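Local coordinates for protein N-acetyl-beta-D glucosaminidase (Rhizomucor miehei CAU432, PDB 4ZM6) that probably hydrolyses terminal N-acetylglucosamine residues as a family 3 glycoside hydrolase and also binds acetyl-CoA in a GCN5-related glucosamine N-acetyltransferase region, at residues A[452-455]-A[456-459]; A[462-465]-A[466-469]; A[816-819]-A[820-824]; A[840-844]-A[845-849]. All blocks are in the same frame, centred on the assembly; numbering follows the deposited sequence.

Contact 1 of 4, residues A[452-455]-A[456-459]; sequences TANA and NLYP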
# COMPACT_ATOMS: atom_id res chain seq x y z
N THR A 452 4.64 -34.05 19.58
CA THR A 452 4.26 -34.33 18.19
C THR A 452 5.22 -33.62 17.25
O THR A 452 5.77 -32.57 17.57
CB THR A 452 2.82 -33.91 17.88
OG1 THR A 452 2.72 -32.48 17.86
CG2 THR A 452 1.86 -34.49 18.91
N ALA A 453 5.44 -34.25 16.10
CA ALA A 453 6.24 -33.68 15.03
C ALA A 453 5.47 -33.97 13.75
O ALA A 453 5.52 -35.09 13.23
CB ALA A 453 7.62 -34.32 15.01
N ASN A 454 4.74 -32.96 13.27
CA ASN A 454 3.87 -33.09 12.09
C ASN A 454 2.90 -34.27 12.19
O ASN A 454 2.82 -35.10 11.29
CB ASN A 454 4.70 -33.15 10.80
CG ASN A 454 5.33 -31.81 10.43
OD1 ASN A 454 4.99 -30.77 11.01
ND2 ASN A 454 6.23 -31.82 9.46
N ALA A 455 2.19 -34.34 13.31
CA ALA A 455 1.12 -35.33 13.49
C ALA A 455 0.14 -35.28 12.32
O ALA A 455 -0.27 -36.32 11.81
CB ALA A 455 0.40 -35.10 14.81
N ASN A 456 -0.22 -34.07 11.88
CA ASN A 456 -1.10 -33.88 10.72
C ASN A 456 -0.59 -34.49 9.41
O ASN A 456 -1.22 -34.31 8.36
CB ASN A 456 -1.46 -32.39 10.53
CG ASN A 456 -0.33 -31.55 9.91
OD1 ASN A 456 -0.56 -30.40 9.51
ND2 ASN A 456 0.88 -32.10 9.83
N LEU A 457 0.55 -35.18 9.47
CA LEU A 457 1.13 -35.96 8.37
C LEU A 457 1.48 -37.41 8.77
O LEU A 457 1.95 -38.17 7.92
CB LEU A 457 2.39 -35.25 7.86
CG LEU A 457 2.36 -34.25 6.69
CD1 LEU A 457 1.00 -33.61 6.42
CD2 LEU A 457 3.42 -33.18 6.89
N TYR A 458 1.27 -37.78 10.03
CA TYR A 458 1.70 -39.09 10.58
C TYR A 458 0.69 -39.63 11.59
O TYR A 458 0.88 -39.49 12.80
CB TYR A 458 3.07 -38.97 11.25
CG TYR A 458 4.23 -38.73 10.31
CD1 TYR A 458 4.76 -39.77 9.55
CD2 TYR A 458 4.79 -37.46 10.18
CE1 TYR A 458 5.82 -39.55 8.69
CE2 TYR A 458 5.85 -37.23 9.32
CZ TYR A 458 6.37 -38.28 8.57
OH TYR A 458 7.42 -38.06 7.72
N PRO A 459 -0.39 -40.26 11.10
CA PRO A 459 -1.55 -40.76 11.86
C PRO A 459 -1.28 -41.40 13.23
O PRO A 459 -2.11 -41.25 14.14
CB PRO A 459 -2.16 -41.80 10.92
CG PRO A 459 -1.87 -41.26 9.56
CD PRO A 459 -0.58 -40.49 9.65
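Asn454 and Leu457 lie side by side and point the same way, with Leu457 CD2 4.1 Å from Asn454 CB. The Asn454 side chain has CG anti to its carbonyl carbon (chi1 -72°), which carries the amide out beside the leucine; its OD1 accepts a hydrogen bond from the backbone N of Asn482. Tyr458 comes to Asn454 from another direction. The edge of its ring faces the backbone, and CD2 sits 3.3 Å from Asn454 O, near the ring plane, so a C-H rather than the pi face meets the carbonyl. The stretch runs from the end of strand 447-452 through the connecting turn to the start of helix 459-471 in a beta-alpha-beta unit, with a short 3-10 turn at its middle. Two backbone bonds tighten it: Leu457 N to Asn454 O, whose geometry is less sure, and Tyr458 N to Ala455 O at 2.8 Å. The second is nearly straight at nitrogen (168°), yet the donor stands well above the carbonyl plane. Asp485 OD2 takes hydrogen bonds from Thr452 OG1 and Ala455 N. From the helix that follows, Gln461 OE1 accepts the N-H of Ala453.

Contact 2 of 4, residues A[462-465]-A[466-469]; sequences VRMV and QQAQ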
# COMPACT_ATOMS: atom_id res chain seq x y z
N VAL A 462 -1.53 -38.85 15.93
CA VAL A 462 -2.88 -38.38 16.21
C VAL A 462 -3.61 -39.35 17.13
O VAL A 462 -4.31 -38.92 18.05
CB VAL A 462 -3.70 -38.17 14.92
CG1 VAL A 462 -5.16 -37.83 15.26
CG2 VAL A 462 -3.08 -37.06 14.08
N ARG A 463 -3.43 -40.65 16.90
CA ARG A 463 -4.05 -41.69 17.73
C ARG A 463 -3.49 -41.66 19.15
O ARG A 463 -4.24 -41.70 20.13
CB ARG A 463 -3.85 -43.08 17.12
CG ARG A 463 -4.52 -43.27 15.77
CD ARG A 463 -4.42 -44.71 15.28
NE ARG A 463 -4.38 -44.78 13.82
CZ ARG A 463 -3.29 -44.98 13.08
NH1 ARG A 463 -2.09 -45.18 13.63
NH2 ARG A 463 -3.39 -45.00 11.75
N MET A 464 -2.17 -41.57 19.25
CA MET A 464 -1.49 -41.43 20.55
C MET A 464 -2.06 -40.27 21.37
O MET A 464 -2.36 -40.44 22.55
CB MET A 464 0.01 -41.20 20.34
CG MET A 464 0.84 -41.26 21.62
SD MET A 464 0.88 -42.92 22.34
CE MET A 464 -0.43 -42.80 23.54
N VAL A 465 -2.22 -39.11 20.74
CA VAL A 465 -2.71 -37.92 21.42
C VAL A 465 -4.19 -38.06 21.79
O VAL A 465 -4.60 -37.66 22.88
CB VAL A 465 -2.47 -36.65 20.57
CG1 VAL A 465 -3.18 -35.44 21.17
CG2 VAL A 465 -0.98 -36.36 20.44
N GLN A 466 -4.99 -38.60 20.88
CA GLN A 466 -6.42 -38.86 21.13
C GLN A 466 -6.62 -39.87 22.24
O GLN A 466 -7.54 -39.74 23.05
CB GLN A 466 -7.11 -39.38 19.87
CG GLN A 466 -7.40 -38.32 18.83
CD GLN A 466 -7.88 -38.90 17.52
OE1 GLN A 466 -7.52 -40.03 17.15
NE2 GLN A 466 -8.69 -38.14 16.80
N GLN A 467 -5.76 -40.89 22.26
CA GLN A 467 -5.79 -41.90 23.31
C GLN A 467 -5.50 -41.24 24.66
O GLN A 467 -6.30 -41.35 25.59
CB GLN A 467 -4.76 -43.01 23.02
CG GLN A 467 -4.79 -44.19 23.99
CD GLN A 467 -3.67 -45.19 23.77
OE1 GLN A 467 -3.52 -46.14 24.55
NE2 GLN A 467 -2.88 -45.00 22.72
N ALA A 468 -4.37 -40.55 24.74
CA ALA A 468 -3.93 -39.91 25.98
C ALA A 468 -4.92 -38.86 26.48
O ALA A 468 -5.08 -38.68 27.69
CB ALA A 468 -2.56 -39.29 25.80
N GLN A 469 -5.58 -38.17 25.56
CA GLN A 469 -6.63 -37.21 25.90
C GLN A 469 -7.73 -37.87 26.75
O GLN A 469 -8.25 -37.25 27.67
CB GLN A 469 -7.20 -36.58 24.62
CG GLN A 469 -8.60 -35.96 24.71
CD GLN A 469 -8.67 -34.71 25.57
OE1 GLN A 469 -9.75 -34.16 25.77
NE2 GLN A 469 -7.53 -34.25 26.08
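Val462 and Gln466 run side by side, one turn apart on helix 459-471, the crossover helix of a beta-alpha-beta unit between parallel strands 447-452 and 475-479. Four successive carbonyls are satisfied in the alpha-helical i to i+4 manner. Gln466 N donates to Val462 O, Gln467 N to Arg463 O at 2.7 Å, Ala468 N to Met464 O and Gln469 N to Val465 O. The bond to Arg463 O arrives nearly along the C=O axis, with an angle of 161° at oxygen; the other three donors are tilted by roughly 25° from their carbonyl planes. Val462 O is also packed by carbon, since Gln466 CG lies 3.2 Å from it. Val465 and Ala468 turn to the sheet and both pack on Ile450, while Val465 also meets Val477. On another flank Met464, bent at chi2 and chi3, swings its methyl back across the Gln467 side chain. Gln466 holds CG anti to its carbonyl carbon (chi1 -77°) and runs extended beyond, which lays its amide against the valine one turn back: Val462 CG1 rests 3.7 Å from Gln466 CD.

Contact 3 of 4, residues A[816-819]-A[820-824]; sequences VAHA and NWLLK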
# COMPACT_ATOMS: atom_id res chain seq x y z
N VAL A 816 33.40 33.56 17.96
CA VAL A 816 32.52 33.04 19.01
C VAL A 816 32.32 34.11 20.07
O VAL A 816 31.20 34.32 20.54
CB VAL A 816 33.08 31.73 19.63
CG1 VAL A 816 32.38 31.40 20.94
CG2 VAL A 816 32.92 30.58 18.66
N ALA A 817 33.40 34.78 20.46
CA ALA A 817 33.32 35.83 21.48
C ALA A 817 32.44 36.97 20.99
O ALA A 817 31.67 37.55 21.76
CB ALA A 817 34.71 36.33 21.84
N HIS A 818 32.56 37.27 19.71
CA HIS A 818 31.71 38.27 19.08
C HIS A 818 30.25 37.83 19.11
O HIS A 818 29.36 38.61 19.43
CB HIS A 818 32.15 38.51 17.64
CG HIS A 818 31.54 39.73 17.04
ND1 HIS A 818 30.51 39.67 16.12
CD2 HIS A 818 31.80 41.05 17.23
CE1 HIS A 818 30.17 40.90 15.76
NE2 HIS A 818 30.94 41.75 16.42
N ALA A 819 30.01 36.56 18.78
CA ALA A 819 28.66 35.98 18.84
C ALA A 819 28.04 36.13 20.23
O ALA A 819 26.85 36.40 20.35
CB ALA A 819 28.70 34.51 18.43
N ASN A 820 28.85 35.95 21.27
CA ASN A 820 28.39 36.19 22.64
C ASN A 820 28.01 37.65 22.87
O ASN A 820 27.01 37.93 23.54
CB ASN A 820 29.44 35.75 23.66
CG ASN A 820 29.36 34.28 23.99
OD1 ASN A 820 28.77 33.50 23.25
ND2 ASN A 820 29.95 33.89 25.11
N TRP A 821 28.80 38.58 22.32
CA TRP A 821 28.53 40.01 22.45
C TRP A 821 27.19 40.34 21.81
O TRP A 821 26.31 40.93 22.44
CB TRP A 821 29.65 40.83 21.80
CG TRP A 821 29.42 42.33 21.80
CD1 TRP A 821 29.31 43.14 20.70
CD2 TRP A 821 29.27 43.18 22.95
NE1 TRP A 821 29.11 44.44 21.10
CE2 TRP A 821 29.08 44.49 22.47
CE3 TRP A 821 29.29 42.96 24.33
CZ2 TRP A 821 28.90 45.59 23.33
CZ3 TRP A 821 29.11 44.05 25.19
CH2 TRP A 821 28.92 45.35 24.68
N LEU A 822 27.04 39.92 20.55
CA LEU A 822 25.80 40.09 19.79
C LEU A 822 24.58 39.52 20.51
O LEU A 822 23.51 40.12 20.49
CB LEU A 822 25.91 39.41 18.43
CG LEU A 822 26.82 40.06 17.40
CD1 LEU A 822 26.80 39.25 16.12
CD2 LEU A 822 26.38 41.49 17.13
N LEU A 823 24.73 38.36 21.13
CA LEU A 823 23.64 37.78 21.91
C LEU A 823 23.34 38.64 23.13
O LEU A 823 22.18 38.92 23.41
CB LEU A 823 23.97 36.34 22.33
CG LEU A 823 23.99 35.32 21.18
CD1 LEU A 823 24.78 34.08 21.57
CD2 LEU A 823 22.59 34.97 20.72
N LYS A 824 24.39 39.09 23.83
CA LYS A 824 24.21 40.00 24.97
C LYS A 824 23.48 41.28 24.55
O LYS A 824 22.60 41.76 25.27
CB LYS A 824 25.54 40.35 25.64
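His818 has CG anti to its backbone N (chi1 -167°) and Leu822, one turn on, has CG anti to its carbonyl carbon (chi1 -71°); these two different settings bring the imidazole and the isobutyl group together. The two side chains cross obliquely. Leu822 CD1 is 3.7 Å from His818 ND1, and Leu822 CG is 3.8 Å from His818 CE1, so the leucine branch packs against the ND1-CE1 side of the ring, at a slant. The same pair is joined through the backbone: Leu822 N donates to His818 O at 2.9 Å, nearly straight at the hydrogen. Asn820 N to Val816 O, Trp821 N to Ala817 O and Leu823 N to Ala819 O continue this alpha-helical ladder, each donor tilted moderately from its carbonyl plane. Carbon packs round some of these oxygens too: Leu823 CG lies 3.2 Å from Ala819 O, and Trp821 CB 3.3 Å from His818 O. Ala817 O has a second donor in the hydroxyl of Tyr696. Asn820 is a buried polar side chain, and its OD1 is satisfied by a hydrogen bond with Tyr847 OH. All of this belongs to helix 811-825, which links strand 794-802 to strand 830-836 in a beta-alpha-beta unit of the C-terminal N-acetyltransferase-like region. Val816 and Ala819 press on Met797 of strand 794-802, Ala819 and Leu822 reach Leu769 of strand 763-771, and the His818 ring meets that of Phe713 on strand 711-715, their planes inclined by about 30°.

Contact 4 of 4, residues A[840-844]-A[845-849]; sequences DFYSR and VGYKT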
# COMPACT_ATOMS: atom_id res chain seq x y z
N ASP A 840 37.17 22.71 26.34
CA ASP A 840 38.15 23.70 26.79
C ASP A 840 38.14 24.96 25.93
O ASP A 840 38.47 26.05 26.41
CB ASP A 840 39.56 23.09 26.82
CG ASP A 840 39.74 22.11 27.98
OD1 ASP A 840 39.10 22.30 29.03
OD2 ASP A 840 40.54 21.15 27.83
N PHE A 841 37.75 24.81 24.66
CA PHE A 841 37.59 25.94 23.75
C PHE A 841 36.48 26.87 24.21
O PHE A 841 36.67 28.09 24.32
CB PHE A 841 37.28 25.42 22.35
CG PHE A 841 37.12 26.49 21.32
CD1 PHE A 841 35.89 27.10 21.12
CD2 PHE A 841 38.19 26.86 20.53
CE1 PHE A 841 35.74 28.08 20.16
CE2 PHE A 841 38.04 27.84 19.56
CZ PHE A 841 36.82 28.45 19.37
N TYR A 842 35.30 26.30 24.48
CA TYR A 842 34.14 27.08 24.89
C TYR A 842 34.17 27.43 26.38
O TYR A 842 33.37 28.26 26.84
CB TYR A 842 32.84 26.34 24.55
CG TYR A 842 32.58 26.22 23.06
CD1 TYR A 842 32.09 27.29 22.34
CD2 TYR A 842 32.81 25.02 22.38
CE1 TYR A 842 31.84 27.18 20.98
CE2 TYR A 842 32.57 24.90 21.02
CZ TYR A 842 32.08 25.99 20.33
OH TYR A 842 31.83 25.89 18.98
N SER A 843 35.07 26.81 27.14
CA SER A 843 35.33 27.21 28.53
C SER A 843 35.95 28.60 28.60
O SER A 843 35.73 29.33 29.56
CB SER A 843 36.26 26.21 29.23
OG SER A 843 35.59 24.98 29.49
N ARG A 844 36.72 28.96 27.57
CA ARG A 844 37.40 30.25 27.49
C ARG A 844 36.46 31.45 27.24
O ARG A 844 36.91 32.59 27.22
CB ARG A 844 38.45 30.22 26.38
CG ARG A 844 39.58 29.22 26.61
CD ARG A 844 40.25 28.83 25.30
NE ARG A 844 40.82 29.99 24.62
CZ ARG A 844 41.31 29.97 23.37
NH1 ARG A 844 41.31 28.86 22.65
NH2 ARG A 844 41.81 31.09 22.85
N VAL A 845 35.17 31.18 27.05
CA VAL A 845 34.16 32.24 26.90
C VAL A 845 32.92 31.96 27.75
O VAL A 845 31.81 32.36 27.40
CB VAL A 845 33.79 32.45 25.41
CG1 VAL A 845 34.98 32.99 24.63
CG2 VAL A 845 33.30 31.15 24.78
N GLY A 846 33.10 31.26 28.87
CA GLY A 846 32.06 31.11 29.89
C GLY A 846 31.04 30.00 29.73
O GLY A 846 30.05 29.97 30.46
N TYR A 847 31.25 29.07 28.79
CA TYR A 847 30.33 27.94 28.60
C TYR A 847 30.75 26.72 29.42
O TYR A 847 31.86 26.21 29.26
CB TYR A 847 30.22 27.55 27.12
CG TYR A 847 29.48 28.55 26.27
CD1 TYR A 847 28.09 28.66 26.33
CD2 TYR A 847 30.16 29.37 25.39
CE1 TYR A 847 27.42 29.57 25.54
CE2 TYR A 847 29.50 30.29 24.60
CZ TYR A 847 28.13 30.39 24.68
OH TYR A 847 27.48 31.31 23.89
N LYS A 848 29.85 26.26 30.29
CA LYS A 848 30.02 24.99 30.98
C LYS A 848 28.99 24.00 30.43
O LYS A 848 27.99 24.42 29.84
CB LYS A 848 29.88 25.17 32.50
CG LYS A 848 28.47 25.38 33.04
CD LYS A 848 28.54 25.89 34.47
CE LYS A 848 27.44 25.31 35.35
NZ LYS A 848 26.11 25.90 35.06
N THR A 849 29.23 22.70 30.60
CA THR A 849 28.41 21.69 29.92
C THR A 849 27.04 21.60 30.61
O THR A 849 26.94 21.71 31.83
CB THR A 849 29.05 20.28 29.83
OG1 THR A 849 28.54 19.44 30.87
CG2 THR A 849 30.58 20.32 29.91
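Tyr842 O receives two backbone donors from beyond the end of helix 839-843: Tyr847 N at 3.0 Å, and Val845 N in a weak bond. A type I turn from Ser843 to Gly846 brings the chain round, with a weak bond from Gly846 N to Ser843 O at 3.3 Å. Gly846 takes a positive phi of 86°, and strand 847-857 follows. The side chains of Tyr842 and Tyr847 meet at their bases, CB to CB 3.9 Å, and then cross. Tyr847 turns a ring edge to the carbonyl it is bonded to, and its CB is 3.2 Å from Tyr842 O. Tyr842 has one ring face filled by Phe841, whose CD1 stands 3.7 Å above the plane, over its centre. Val845 puts CG2 between its backbone N and carbonyl carbon, 3.5 Å from Tyr842 O, and packs on Val816 of helix 811-825. Ser843 OG bonds back to Leu839 O, while buried Tyr847 OH pairs with Ser831 OG. The pair of bonds Tyr847 N to Tyr842 O and Gly846 N to Ser843 O, with the left-handed glycine at C-prime, is a Schellman motif; here it ends a short, weakly bonded helix and sends the chain into the last strand of the N-acetyltransferase-like region.

In the fold
The contacts come in series along the chain as two neighbouring pairs. Contacts 1 and 2, with centres 12 Å apart, share the beta-alpha-beta unit of strand 447-452 and helix 459-471: the loop leads straight into the helix, and Thr452 CG2 packs on Val465 CG2 at 3.7 Å. Contacts 3 and 4, 13 Å between centres, lie in the C-terminal N-acetyltransferase-like region, where Val816 CG1 of helix 811-825 packs 4.0 Å from Val845 CG2. The pairs stand on opposite sides of the chain's centre, the centres of contacts 2 and 3 about 84 Å apart, reflecting the elongated multi-domain build. All four lie away from the acetyl-CoA site and are local elements of the fold: a connecting turn, two helix turns and a helix end.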